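Local coordinates for protein sulfoquinovosidase (Escherichia coli, PDB 5AEG) that hydrolyses sulfoquinovosyl diacylglycerides, and simpler sulfoquinovosides such as sulfoquinovosyl glycerol, to release sulfoquinovose for sulfoglycolysis, at residues A123-H128 and A209-E214; L22-R27 and G101-E106; V188-Y193 and D230-L235; P37-G42 and N115-R120. All coordinates share one frame; numbering follows the deposited sequence.

Contact 1: residues A123-H128 and A209-E214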
# COMPACT_ATOMS: atom_id res chain seq x y z
N ALA A 123 -21.33 15.46 -7.26
CA ALA A 123 -20.97 14.39 -8.15
C ALA A 123 -22.04 14.04 -9.13
O ALA A 123 -23.18 14.41 -8.93
CB ALA A 123 -20.67 13.14 -7.31
N GLN A 124 -21.71 13.15 -10.09
CA GLN A 124 -22.72 12.59 -11.03
C GLN A 124 -22.90 11.11 -10.81
O GLN A 124 -21.94 10.42 -10.49
CB GLN A 124 -22.32 12.79 -12.48
CG GLN A 124 -22.04 14.23 -12.91
CD GLN A 124 -21.17 14.30 -14.21
OE1 GLN A 124 -20.33 13.35 -14.58
NE2 GLN A 124 -21.34 15.40 -14.93
N PRO A 125 -24.11 10.59 -11.01
CA PRO A 125 -24.35 9.20 -10.77
C PRO A 125 -23.42 8.24 -11.52
O PRO A 125 -23.13 7.21 -10.98
CB PRO A 125 -25.80 8.99 -11.22
CG PRO A 125 -26.42 10.33 -10.96
CD PRO A 125 -25.37 11.28 -11.39
N GLU A 126 -22.99 8.59 -12.72
CA GLU A 126 -22.10 7.72 -13.53
C GLU A 126 -20.60 7.73 -13.13
O GLU A 126 -19.81 6.92 -13.64
CB GLU A 126 -22.17 8.10 -15.01
CG GLU A 126 -21.71 9.49 -15.30
CD GLU A 126 -22.87 10.57 -15.27
OE1 GLU A 126 -23.98 10.38 -14.65
OE2 GLU A 126 -22.65 11.61 -15.89
N ASP A 127 -20.18 8.62 -12.25
CA ASP A 127 -18.78 8.75 -11.99
C ASP A 127 -18.25 7.47 -11.29
O ASP A 127 -18.92 6.92 -10.44
CB ASP A 127 -18.50 9.94 -11.07
CG ASP A 127 -18.87 11.29 -11.66
OD1 ASP A 127 -18.97 11.42 -12.90
OD2 ASP A 127 -18.94 12.26 -10.87
N HIS A 128 -17.03 7.08 -11.61
CA HIS A 128 -16.28 6.12 -10.78
C HIS A 128 -15.26 6.84 -9.98
O HIS A 128 -14.84 7.98 -10.30
CB HIS A 128 -15.60 5.01 -11.66
CG HIS A 128 -16.55 4.35 -12.60
ND1 HIS A 128 -17.37 3.30 -12.24
CD2 HIS A 128 -16.88 4.65 -13.90
CE1 HIS A 128 -18.10 2.92 -13.28
NE2 HIS A 128 -17.85 3.74 -14.29
N ALA A 209 -23.53 7.96 -2.42
CA ALA A 209 -24.73 8.70 -2.89
C ALA A 209 -24.54 9.11 -4.35
O ALA A 209 -23.44 9.60 -4.76
CB ALA A 209 -25.01 9.92 -1.98
N PRO A 210 -25.61 8.91 -5.17
CA PRO A 210 -25.44 9.23 -6.60
C PRO A 210 -25.09 10.65 -6.91
O PRO A 210 -24.35 10.89 -7.89
CB PRO A 210 -26.79 8.79 -7.24
CG PRO A 210 -27.36 7.83 -6.28
CD PRO A 210 -26.86 8.20 -4.89
N GLU A 211 -25.55 11.63 -6.11
CA GLU A 211 -25.31 13.09 -6.41
C GLU A 211 -24.20 13.81 -5.65
O GLU A 211 -23.91 14.96 -5.89
CB GLU A 211 -26.63 13.90 -6.27
CG GLU A 211 -27.79 13.38 -7.15
CD GLU A 211 -27.56 13.60 -8.67
OE1 GLU A 211 -26.74 14.47 -9.07
OE2 GLU A 211 -28.15 12.84 -9.51
N TYR A 212 -23.55 13.13 -4.71
CA TYR A 212 -22.52 13.78 -3.99
C TYR A 212 -21.59 12.74 -3.28
O TYR A 212 -21.99 11.65 -2.95
CB TYR A 212 -23.10 14.78 -2.93
CG TYR A 212 -23.99 14.11 -1.96
CD1 TYR A 212 -23.44 13.51 -0.80
CD2 TYR A 212 -25.36 14.00 -2.18
CE1 TYR A 212 -24.24 12.84 0.09
CE2 TYR A 212 -26.20 13.33 -1.27
CZ TYR A 212 -25.59 12.78 -0.12
OH TYR A 212 -26.25 12.09 0.79
N HIS A 213 -20.38 13.17 -3.08
CA HIS A 213 -19.43 12.44 -2.19
C HIS A 213 -19.49 13.13 -0.83
O HIS A 213 -19.55 14.37 -0.79
CB HIS A 213 -18.04 12.59 -2.73
CG HIS A 213 -17.92 12.17 -4.17
ND1 HIS A 213 -18.57 11.09 -4.70
CD2 HIS A 213 -17.23 12.72 -5.18
CE1 HIS A 213 -18.27 10.97 -5.97
NE2 HIS A 213 -17.47 11.97 -6.29
N GLU A 214 -19.43 12.40 0.26
CA GLU A 214 -19.44 13.09 1.57
C GLU A 214 -18.20 12.67 2.29
O GLU A 214 -17.97 11.44 2.52
CB GLU A 214 -20.66 12.69 2.39
CG GLU A 214 -20.72 13.48 3.74
CD GLU A 214 -22.05 13.33 4.43
OE1 GLU A 214 -22.24 12.30 5.11
OE2 GLU A 214 -22.94 14.18 4.25
O HOH W 1 -17.03 12.73 -9.11

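Contact 2: residues L22-R27 and G101-E106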
# COMPACT_ATOMS: atom_id res chain seq x y z
N LEU A 22 -19.64 26.27 -7.26
CA LEU A 22 -18.27 26.51 -7.55
C LEU A 22 -17.93 25.44 -8.62
O LEU A 22 -18.11 24.21 -8.35
CB LEU A 22 -17.40 26.34 -6.34
CG LEU A 22 -15.88 26.30 -6.61
CD1 LEU A 22 -15.33 27.64 -7.09
CD2 LEU A 22 -15.15 25.87 -5.35
N HIS A 23 -17.47 25.90 -9.79
CA HIS A 23 -16.98 25.02 -10.84
C HIS A 23 -15.48 25.28 -10.86
O HIS A 23 -15.01 26.37 -10.55
CB HIS A 23 -17.58 25.33 -12.24
CG HIS A 23 -18.99 24.89 -12.43
ND1 HIS A 23 -20.07 25.61 -11.97
CD2 HIS A 23 -19.50 23.82 -13.07
CE1 HIS A 23 -21.19 25.00 -12.33
NE2 HIS A 23 -20.86 23.90 -12.99
N PHE A 24 -14.70 24.26 -11.23
CA PHE A 24 -13.24 24.35 -11.29
C PHE A 24 -12.92 23.62 -12.63
O PHE A 24 -13.29 22.44 -12.82
CB PHE A 24 -12.62 23.64 -10.07
CG PHE A 24 -11.14 23.41 -10.17
CD1 PHE A 24 -10.29 24.45 -10.36
CD2 PHE A 24 -10.59 22.12 -10.03
CE1 PHE A 24 -8.93 24.28 -10.45
CE2 PHE A 24 -9.23 21.94 -10.11
CZ PHE A 24 -8.39 23.02 -10.34
N GLN A 25 -12.38 24.36 -13.60
CA GLN A 25 -12.21 23.86 -14.99
C GLN A 25 -13.37 23.10 -15.48
O GLN A 25 -13.24 21.99 -16.01
CB GLN A 25 -10.99 23.04 -15.12
CG GLN A 25 -9.88 23.65 -14.35
CD GLN A 25 -8.58 23.45 -14.98
OE1 GLN A 25 -8.27 22.40 -15.54
NE2 GLN A 25 -7.78 24.50 -14.94
N GLN A 26 -14.53 23.68 -15.23
CA GLN A 26 -15.87 23.15 -15.57
C GLN A 26 -16.40 21.99 -14.81
O GLN A 26 -17.54 21.60 -15.06
CB GLN A 26 -16.05 22.86 -17.06
CG GLN A 26 -16.38 24.12 -17.80
CD GLN A 26 -15.40 24.28 -18.88
OE1 GLN A 26 -15.64 23.83 -20.01
NE2 GLN A 26 -14.22 24.84 -18.54
N ARG A 27 -15.65 21.43 -13.85
CA ARG A 27 -16.26 20.41 -13.00
C ARG A 27 -17.02 21.11 -11.86
O ARG A 27 -16.47 21.97 -11.21
CB ARG A 27 -15.09 19.61 -12.33
CG ARG A 27 -14.38 18.62 -13.19
CD ARG A 27 -13.57 19.18 -14.33
NE ARG A 27 -12.63 18.18 -14.87
CZ ARG A 27 -11.69 18.43 -15.79
NH1 ARG A 27 -11.55 19.63 -16.32
NH2 ARG A 27 -10.86 17.47 -16.15
N GLY A 101 -1.58 26.45 -9.24
CA GLY A 101 -2.94 26.48 -9.90
C GLY A 101 -3.93 25.39 -9.49
O GLY A 101 -4.95 25.11 -10.18
N ARG A 102 -3.60 24.70 -8.38
CA ARG A 102 -4.53 23.77 -7.80
C ARG A 102 -5.63 24.52 -7.10
O ARG A 102 -5.40 25.55 -6.44
CB ARG A 102 -3.82 22.91 -6.75
CG ARG A 102 -2.57 22.24 -7.23
CD ARG A 102 -2.16 21.04 -6.34
NE ARG A 102 -0.85 20.53 -6.78
CZ ARG A 102 0.35 21.07 -6.50
NH1 ARG A 102 0.44 22.13 -5.74
NH2 ARG A 102 1.49 20.50 -6.95
N LEU A 103 -6.83 24.03 -7.20
CA LEU A 103 -7.85 24.49 -6.30
C LEU A 103 -7.51 24.16 -4.84
O LEU A 103 -7.31 22.99 -4.52
CB LEU A 103 -9.15 23.96 -6.74
CG LEU A 103 -10.31 24.26 -5.78
CD1 LEU A 103 -10.57 25.77 -5.73
CD2 LEU A 103 -11.54 23.51 -6.08
N LEU A 104 -7.40 25.17 -3.96
CA LEU A 104 -7.19 24.99 -2.48
C LEU A 104 -8.46 25.36 -1.70
O LEU A 104 -8.96 26.51 -1.88
CB LEU A 104 -6.02 25.84 -2.04
CG LEU A 104 -5.57 25.89 -0.58
CD1 LEU A 104 -5.15 24.49 -0.18
CD2 LEU A 104 -4.42 26.88 -0.35
N LEU A 105 -9.07 24.39 -0.94
CA LEU A 105 -10.19 24.69 -0.02
C LEU A 105 -9.68 24.58 1.38
O LEU A 105 -9.08 23.56 1.78
CB LEU A 105 -11.39 23.76 -0.20
CG LEU A 105 -12.04 23.61 -1.56
CD1 LEU A 105 -13.32 22.77 -1.39
CD2 LEU A 105 -12.38 24.95 -2.19
N GLU A 106 -9.87 25.63 2.17
CA GLU A 106 -9.35 25.66 3.53
C GLU A 106 -10.51 25.94 4.47
O GLU A 106 -11.04 27.07 4.49
CB GLU A 106 -8.28 26.74 3.70
CG GLU A 106 -6.97 26.46 3.02
CD GLU A 106 -6.13 27.73 2.91
OE1 GLU A 106 -6.60 28.68 2.25
OE2 GLU A 106 -5.06 27.77 3.51

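Contact 3: residues V188-Y193 and D230-L235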
# COMPACT_ATOMS: atom_id res chain seq x y z
N VAL A 188 -9.29 9.83 -7.01
CA VAL A 188 -9.45 10.22 -8.44
C VAL A 188 -10.86 9.95 -8.82
O VAL A 188 -11.41 8.87 -8.64
CB VAL A 188 -8.54 9.41 -9.33
CG1 VAL A 188 -8.83 9.58 -10.81
CG2 VAL A 188 -7.15 9.85 -9.10
N SER A 189 -11.45 10.92 -9.53
CA SER A 189 -12.77 10.77 -10.09
C SER A 189 -12.66 10.65 -11.64
O SER A 189 -11.76 11.26 -12.25
CB SER A 189 -13.58 12.09 -9.81
OG SER A 189 -14.79 12.07 -10.60
N THR A 190 -13.66 10.00 -12.22
CA THR A 190 -13.75 9.95 -13.70
C THR A 190 -14.20 11.28 -14.35
O THR A 190 -14.23 11.32 -15.56
CB THR A 190 -14.53 8.77 -14.20
OG1 THR A 190 -15.84 8.71 -13.64
CG2 THR A 190 -13.73 7.43 -13.88
N GLN A 191 -14.51 12.32 -13.54
CA GLN A 191 -14.52 13.74 -14.07
C GLN A 191 -13.13 14.26 -14.29
O GLN A 191 -12.92 15.41 -14.58
CB GLN A 191 -15.31 14.59 -13.11
CG GLN A 191 -16.77 14.16 -13.05
CD GLN A 191 -17.70 15.23 -12.43
OE1 GLN A 191 -17.51 16.39 -12.62
NE2 GLN A 191 -18.66 14.81 -11.65
N LYS A 192 -12.10 13.39 -14.08
CA LYS A 192 -10.72 13.66 -14.33
C LYS A 192 -10.12 14.75 -13.44
O LYS A 192 -9.58 15.79 -13.91
CB LYS A 192 -10.46 13.88 -15.84
CG LYS A 192 -10.55 12.59 -16.63
CD LYS A 192 -10.23 12.82 -18.11
CE LYS A 192 -10.31 11.52 -18.90
NZ LYS A 192 -9.94 11.82 -20.31
N TYR A 193 -10.28 14.56 -12.13
CA TYR A 193 -9.60 15.36 -11.16
C TYR A 193 -9.17 14.41 -10.05
O TYR A 193 -9.72 13.31 -9.94
CB TYR A 193 -10.48 16.45 -10.59
CG TYR A 193 -11.65 16.02 -9.73
CD1 TYR A 193 -11.47 15.73 -8.37
CD2 TYR A 193 -12.93 15.94 -10.23
CE1 TYR A 193 -12.56 15.35 -7.57
CE2 TYR A 193 -14.03 15.61 -9.43
CZ TYR A 193 -13.80 15.30 -8.06
OH TYR A 193 -14.86 14.88 -7.23
N ASP A 230 -6.49 16.37 -18.62
CA ASP A 230 -7.10 15.89 -19.84
C ASP A 230 -7.07 14.40 -19.99
O ASP A 230 -8.03 13.83 -20.60
CB ASP A 230 -6.39 16.50 -21.08
CG ASP A 230 -6.79 17.98 -21.28
OD1 ASP A 230 -7.85 18.39 -20.69
OD2 ASP A 230 -6.03 18.70 -21.97
N THR A 231 -6.08 13.77 -19.35
CA THR A 231 -5.96 12.30 -19.36
C THR A 231 -5.60 11.80 -17.93
O THR A 231 -5.02 12.53 -17.14
CB THR A 231 -4.84 11.81 -20.28
OG1 THR A 231 -3.61 12.32 -19.80
CG2 THR A 231 -5.03 12.30 -21.75
N TYR A 232 -5.89 10.54 -17.68
CA TYR A 232 -5.45 9.93 -16.37
C TYR A 232 -3.99 9.91 -16.22
O TYR A 232 -3.46 10.14 -15.12
CB TYR A 232 -6.07 8.48 -16.16
CG TYR A 232 -7.53 8.57 -16.09
CD1 TYR A 232 -8.16 9.10 -14.94
CD2 TYR A 232 -8.31 8.18 -17.15
CE1 TYR A 232 -9.55 9.26 -14.90
CE2 TYR A 232 -9.68 8.34 -17.11
CZ TYR A 232 -10.29 8.87 -15.98
OH TYR A 232 -11.64 9.05 -16.01
N ILE A 233 -3.27 9.60 -17.32
CA ILE A 233 -1.84 9.63 -17.27
C ILE A 233 -1.27 10.99 -16.83
O ILE A 233 -0.33 11.07 -16.01
CB ILE A 233 -1.26 9.17 -18.65
CG1 ILE A 233 -1.44 7.66 -18.79
CG2 ILE A 233 0.18 9.57 -18.82
CD1 ILE A 233 -1.14 7.15 -20.16
N SER A 234 -1.84 12.06 -17.40
CA SER A 234 -1.44 13.42 -17.00
C SER A 234 -1.84 13.67 -15.52
O SER A 234 -1.13 14.29 -14.78
CB SER A 234 -2.13 14.49 -17.92
OG SER A 234 -1.70 15.74 -17.47
N LEU A 235 -3.02 13.21 -15.17
CA LEU A 235 -3.50 13.36 -13.80
C LEU A 235 -2.51 12.74 -12.79
O LEU A 235 -2.18 13.37 -11.79
CB LEU A 235 -4.91 12.85 -13.69
CG LEU A 235 -5.58 13.23 -12.37
CD1 LEU A 235 -5.79 14.75 -12.29
CD2 LEU A 235 -6.88 12.49 -12.22

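Contact 4: residues P37-G42 and N115-R120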
# COMPACT_ATOMS: atom_id res chain seq x y z
N PRO A 37 -27.59 22.11 2.02
CA PRO A 37 -26.28 22.61 2.41
C PRO A 37 -25.16 21.62 1.99
O PRO A 37 -25.41 20.42 1.76
CB PRO A 37 -26.37 22.70 3.97
CG PRO A 37 -27.48 21.81 4.34
CD PRO A 37 -28.40 21.69 3.17
N CYS A 38 -23.96 22.14 1.94
CA CYS A 38 -22.80 21.39 1.61
C CYS A 38 -22.00 21.14 2.85
O CYS A 38 -21.06 20.30 2.81
CB CYS A 38 -21.96 22.14 0.60
SG CYS A 38 -20.99 23.57 1.10
N LEU A 39 -22.35 21.80 3.97
CA LEU A 39 -21.48 21.71 5.18
C LEU A 39 -22.20 21.54 6.46
O LEU A 39 -23.23 22.19 6.69
CB LEU A 39 -20.52 22.86 5.23
CG LEU A 39 -19.61 23.07 6.40
CD1 LEU A 39 -18.49 22.00 6.48
CD2 LEU A 39 -18.94 24.40 6.34
N TRP A 40 -21.76 20.52 7.25
CA TRP A 40 -22.19 20.31 8.61
C TRP A 40 -20.95 20.30 9.50
O TRP A 40 -19.87 19.84 9.11
CB TRP A 40 -22.93 18.95 8.80
CG TRP A 40 -24.22 18.70 8.14
CD1 TRP A 40 -25.39 18.54 8.74
CD2 TRP A 40 -24.47 18.54 6.73
NE1 TRP A 40 -26.38 18.25 7.85
CE2 TRP A 40 -25.85 18.30 6.58
CE3 TRP A 40 -23.67 18.61 5.59
CZ2 TRP A 40 -26.46 18.10 5.34
CZ3 TRP A 40 -24.24 18.42 4.35
CH2 TRP A 40 -25.63 18.12 4.23
N ILE A 41 -21.07 20.86 10.71
CA ILE A 41 -20.05 20.75 11.72
C ILE A 41 -20.67 20.27 13.05
O ILE A 41 -21.86 20.31 13.27
CB ILE A 41 -19.23 22.03 11.90
CG1 ILE A 41 -20.05 23.18 12.56
CG2 ILE A 41 -18.79 22.54 10.54
CD1 ILE A 41 -19.17 24.37 13.00
N GLY A 42 -19.81 19.87 13.96
CA GLY A 42 -20.30 19.40 15.23
C GLY A 42 -19.18 18.88 16.08
O GLY A 42 -18.06 19.31 15.98
N ASN A 115 -15.08 19.51 16.72
CA ASN A 115 -14.09 18.60 16.09
C ASN A 115 -14.64 17.57 15.09
O ASN A 115 -14.08 16.47 14.93
CB ASN A 115 -13.33 17.91 17.20
CG ASN A 115 -14.17 16.92 17.98
OD1 ASN A 115 -15.42 16.91 17.95
ND2 ASN A 115 -13.48 16.00 18.61
N ARG A 116 -15.75 17.91 14.46
CA ARG A 116 -16.37 17.14 13.38
C ARG A 116 -16.72 18.06 12.19
O ARG A 116 -17.18 19.22 12.40
CB ARG A 116 -17.63 16.42 13.81
CG ARG A 116 -17.44 15.41 14.95
CD ARG A 116 -16.79 14.12 14.44
NE ARG A 116 -16.46 13.14 15.49
CZ ARG A 116 -15.32 13.09 16.21
NH1 ARG A 116 -14.36 13.97 16.10
NH2 ARG A 116 -15.20 12.15 17.12
N ILE A 117 -16.41 17.60 10.99
CA ILE A 117 -16.77 18.29 9.79
C ILE A 117 -17.38 17.21 8.87
O ILE A 117 -16.86 16.07 8.75
CB ILE A 117 -15.56 18.98 9.09
CG1 ILE A 117 -15.01 20.19 9.82
CG2 ILE A 117 -15.89 19.23 7.59
CD1 ILE A 117 -13.52 20.49 9.49
N TRP A 118 -18.46 17.56 8.18
CA TRP A 118 -18.96 16.78 7.03
C TRP A 118 -19.09 17.72 5.86
O TRP A 118 -19.81 18.74 5.97
CB TRP A 118 -20.31 16.16 7.30
CG TRP A 118 -20.44 15.23 8.44
CD1 TRP A 118 -20.57 13.83 8.35
CD2 TRP A 118 -20.48 15.53 9.86
NE1 TRP A 118 -20.67 13.29 9.60
CE2 TRP A 118 -20.64 14.29 10.55
CE3 TRP A 118 -20.43 16.70 10.60
CZ2 TRP A 118 -20.77 14.21 11.92
CZ3 TRP A 118 -20.53 16.62 11.95
CH2 TRP A 118 -20.71 15.38 12.61
N LEU A 119 -18.40 17.43 4.74
CA LEU A 119 -18.45 18.26 3.57
C LEU A 119 -18.88 17.44 2.40
O LEU A 119 -18.29 16.38 2.17
CB LEU A 119 -17.07 18.83 3.33
CG LEU A 119 -16.87 19.64 2.04
CD1 LEU A 119 -17.55 21.03 2.12
CD2 LEU A 119 -15.39 19.85 1.77
N ARG A 120 -19.90 17.91 1.67
CA ARG A 120 -20.34 17.29 0.42
C ARG A 120 -19.77 17.98 -0.81
O ARG A 120 -19.82 19.23 -1.02
CB ARG A 120 -21.88 17.13 0.31
CG ARG A 120 -22.54 16.46 1.48
CD ARG A 120 -24.01 16.26 1.31
NE ARG A 120 -24.50 15.39 2.35
CZ ARG A 120 -25.78 15.05 2.46
NH1 ARG A 120 -26.67 15.55 1.63
NH2 ARG A 120 -26.19 14.24 3.40

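Contact 1: residues A123-H128 and A209-E214
The methyl of A123 lies over one face of the H213 imidazole, a CH-pi contact in which CB stands 3.7 Å from the ring centroid of H213 and 23° off the ring normal. That tilt shifts the methyl toward the rim, nearest CE1 and NE2. H213 can offer this face because its CG is anti to the carbonyl carbon (chi1 -54°), which swings the ring back over the 123-128 loop. Beyond the methyl, NE2 of H213 meets a water at 3.0 Å, and the same water donates to OD2 of D127 at 2.6 Å. OD2 of D127 also accepts from the backbone N of Q124 at 3.0 Å, met from above the carboxylate plane, and from the side chain of Q191, so three donors hold the carboxylate and could stabilise its negative charge.

A single direct hydrogen bond joins the two backbones: A123 N to E211 O, 3.0 Å, with the donor 57° out of the carbonyl plane. At the exposed end the two proline rings touch, CG of P125 lying 4.0 Å from CB of P210. The E211 chain, bent at chi2, folds back across P125 and brings OE2 to 3.4 Å from CG of P125. R142 gathers the carbonyl oxygens of Q124, D127, A209 and P210, binding both loops to one guanidinium. Q124 to D127 forms a type I beta turn, closed by D127 N to Q124 O, and the whole is a junction of two inter-strand loops in the beta-rich, galactose mutarotase-like N-terminal domain of family 31 glycoside hydrolases.

Contact 2: residues L22-R27 and G101-E106
F24 and L103 form the tight centre of a face-to-face packing between two beta layers in the N-terminal beta-rich region of the enzyme. The strand axes at 22-24 and 103-106 approach to 10.1 Å with 144° between their directions, a spacing that leaves room for side chains and rules out direct backbone pairing. CB of L103 sits almost above the centre of the F24 ring, 3.6 Å from its centroid and 7° off the normal, a CH-pi contact. The F24 ring is carried out across the gap by a chi1 of 168°, which sets CG opposite the backbone N, and the two side chains run past one another in opposite directions. The other face of the ring is covered, toward its rim, by CG of Q25.

The packing is slacker around L22. Its CD2 is 4.4 Å from CD2 of L103 and 4.3 Å from CD2 of L105, contacts between branch ends without the close overlap made by the ring. F11 and L30 also touch L22, while L93 and I95 pack on L105, so this looser part is still buried.

Toward solvent the chain turns away from the interface. F24 to R27 is a type I' beta turn closed in both directions, F24 N to R27 O and R27 N to F24 O, and Q26 at its exposed corner takes no part in the packing. The turn is braced by NH1 of R27, which reaches the carbonyl O of Q25 at 2.9 Å, lying in the carbonyl plane, with that oxygen close to the guanidinium plane.

Contact 3: residues V188-Y193 and D230-L235
NZ of K192 is held by two acceptors: the backbone O of D230 at 2.8 Å, where the ammonium is tilted 30° from the carbonyl plane, and the carboxylate of E595 in a salt bridge. The lysine chain is extended beyond CG, every later torsion close to 180°, and this carries it across the Y232 side chain at about a right angle; CE lies 3.7 Å from CE2 of Y232. E595 also accepts from the backbone N of Y232, so one carboxylate ties the lysine to the first turn of the helix.

The phenol end of Y232 fits against the turn at 189-192. Its OH comes to 3.4 Å from CG2 of T190, and the carbonyl O of S189 lies in plane at the ring edge. V188 and L235 meet tip to tip, CG1 to CD2 at 3.8 Å, and CD2 of L235 also reaches the backbone C of Y193 at 3.7 Å. T231 is the N-cap, its OG1 accepting from S234 N, while OG of S189 accepts from Q191 N in an ST turn.

The contact thus seats the N-terminal turn of helix 232-243 on the hairpin of strands 186-189 and 193-197, with strand 129-133 pairing along the far edge of 186-189.

Contact 4: residues P37-G42 and N115-R120
W40 and W118 pair through main-chain hydrogen bonds where strands 39-42 and 116-120 run antiparallel, 169° between directions and 4.7 Å between axes. Both bonds are nearly straight, W40 N to W118 O at 2.9 Å and W118 N to W40 O at 2.8 Å, each at 175°. The bonds between G42 and R116 are longer, 3.1 Å from G42 N to R116 O, and more bent, where N115 and R116 both face G42 in a classic beta bulge.

Aromatic and cationic contacts fill the face bearing the tryptophans. CH2 of W40 lies over the centre of the R120 guanidinium, 3.5 Å from CZ of R120, the planes 42° apart; R120, extended from CG to NE, also forms a salt bridge with E214. The W118 ring directs its edge to the backbone of W40, I41 and G42, and CE3 of W118 is 3.8 Å from CB of W40. K64 makes cation-pi contacts with both tryptophans.

Apolar packing occupies the other face, where CD1 of L39 meets CG2 of I117 at 4.0 Å and L107 of strand 103-109 packs against both. Strand 56-74 pairs with 39-49 on the side away from 116-122, which 212-217 flanks in turn.

All four contacts belong to the beta-rich N-terminal part of the chain, away from the annotated catalytic and ligand sites. Contacts 2 and 4 alternate along the sequence; both close before contacts 1 and 3 open, and these two alternate in turn. Contact centres lie 14 to 26 Å apart, contacts 2 and 3 being nearest and contacts 3 and 4 farthest. Contacts 1 and 4 touch through their neighbouring strands, 212-217 and 116-122. Contact 3 touches contact 1 through H128 N and T190 OG1, 2.9 Å apart in a probable hydrogen bond, and contact 2 through R27 and the carbonyl of Q191. Loops, strands and the start of helix 232-243 are thus linked pairwise.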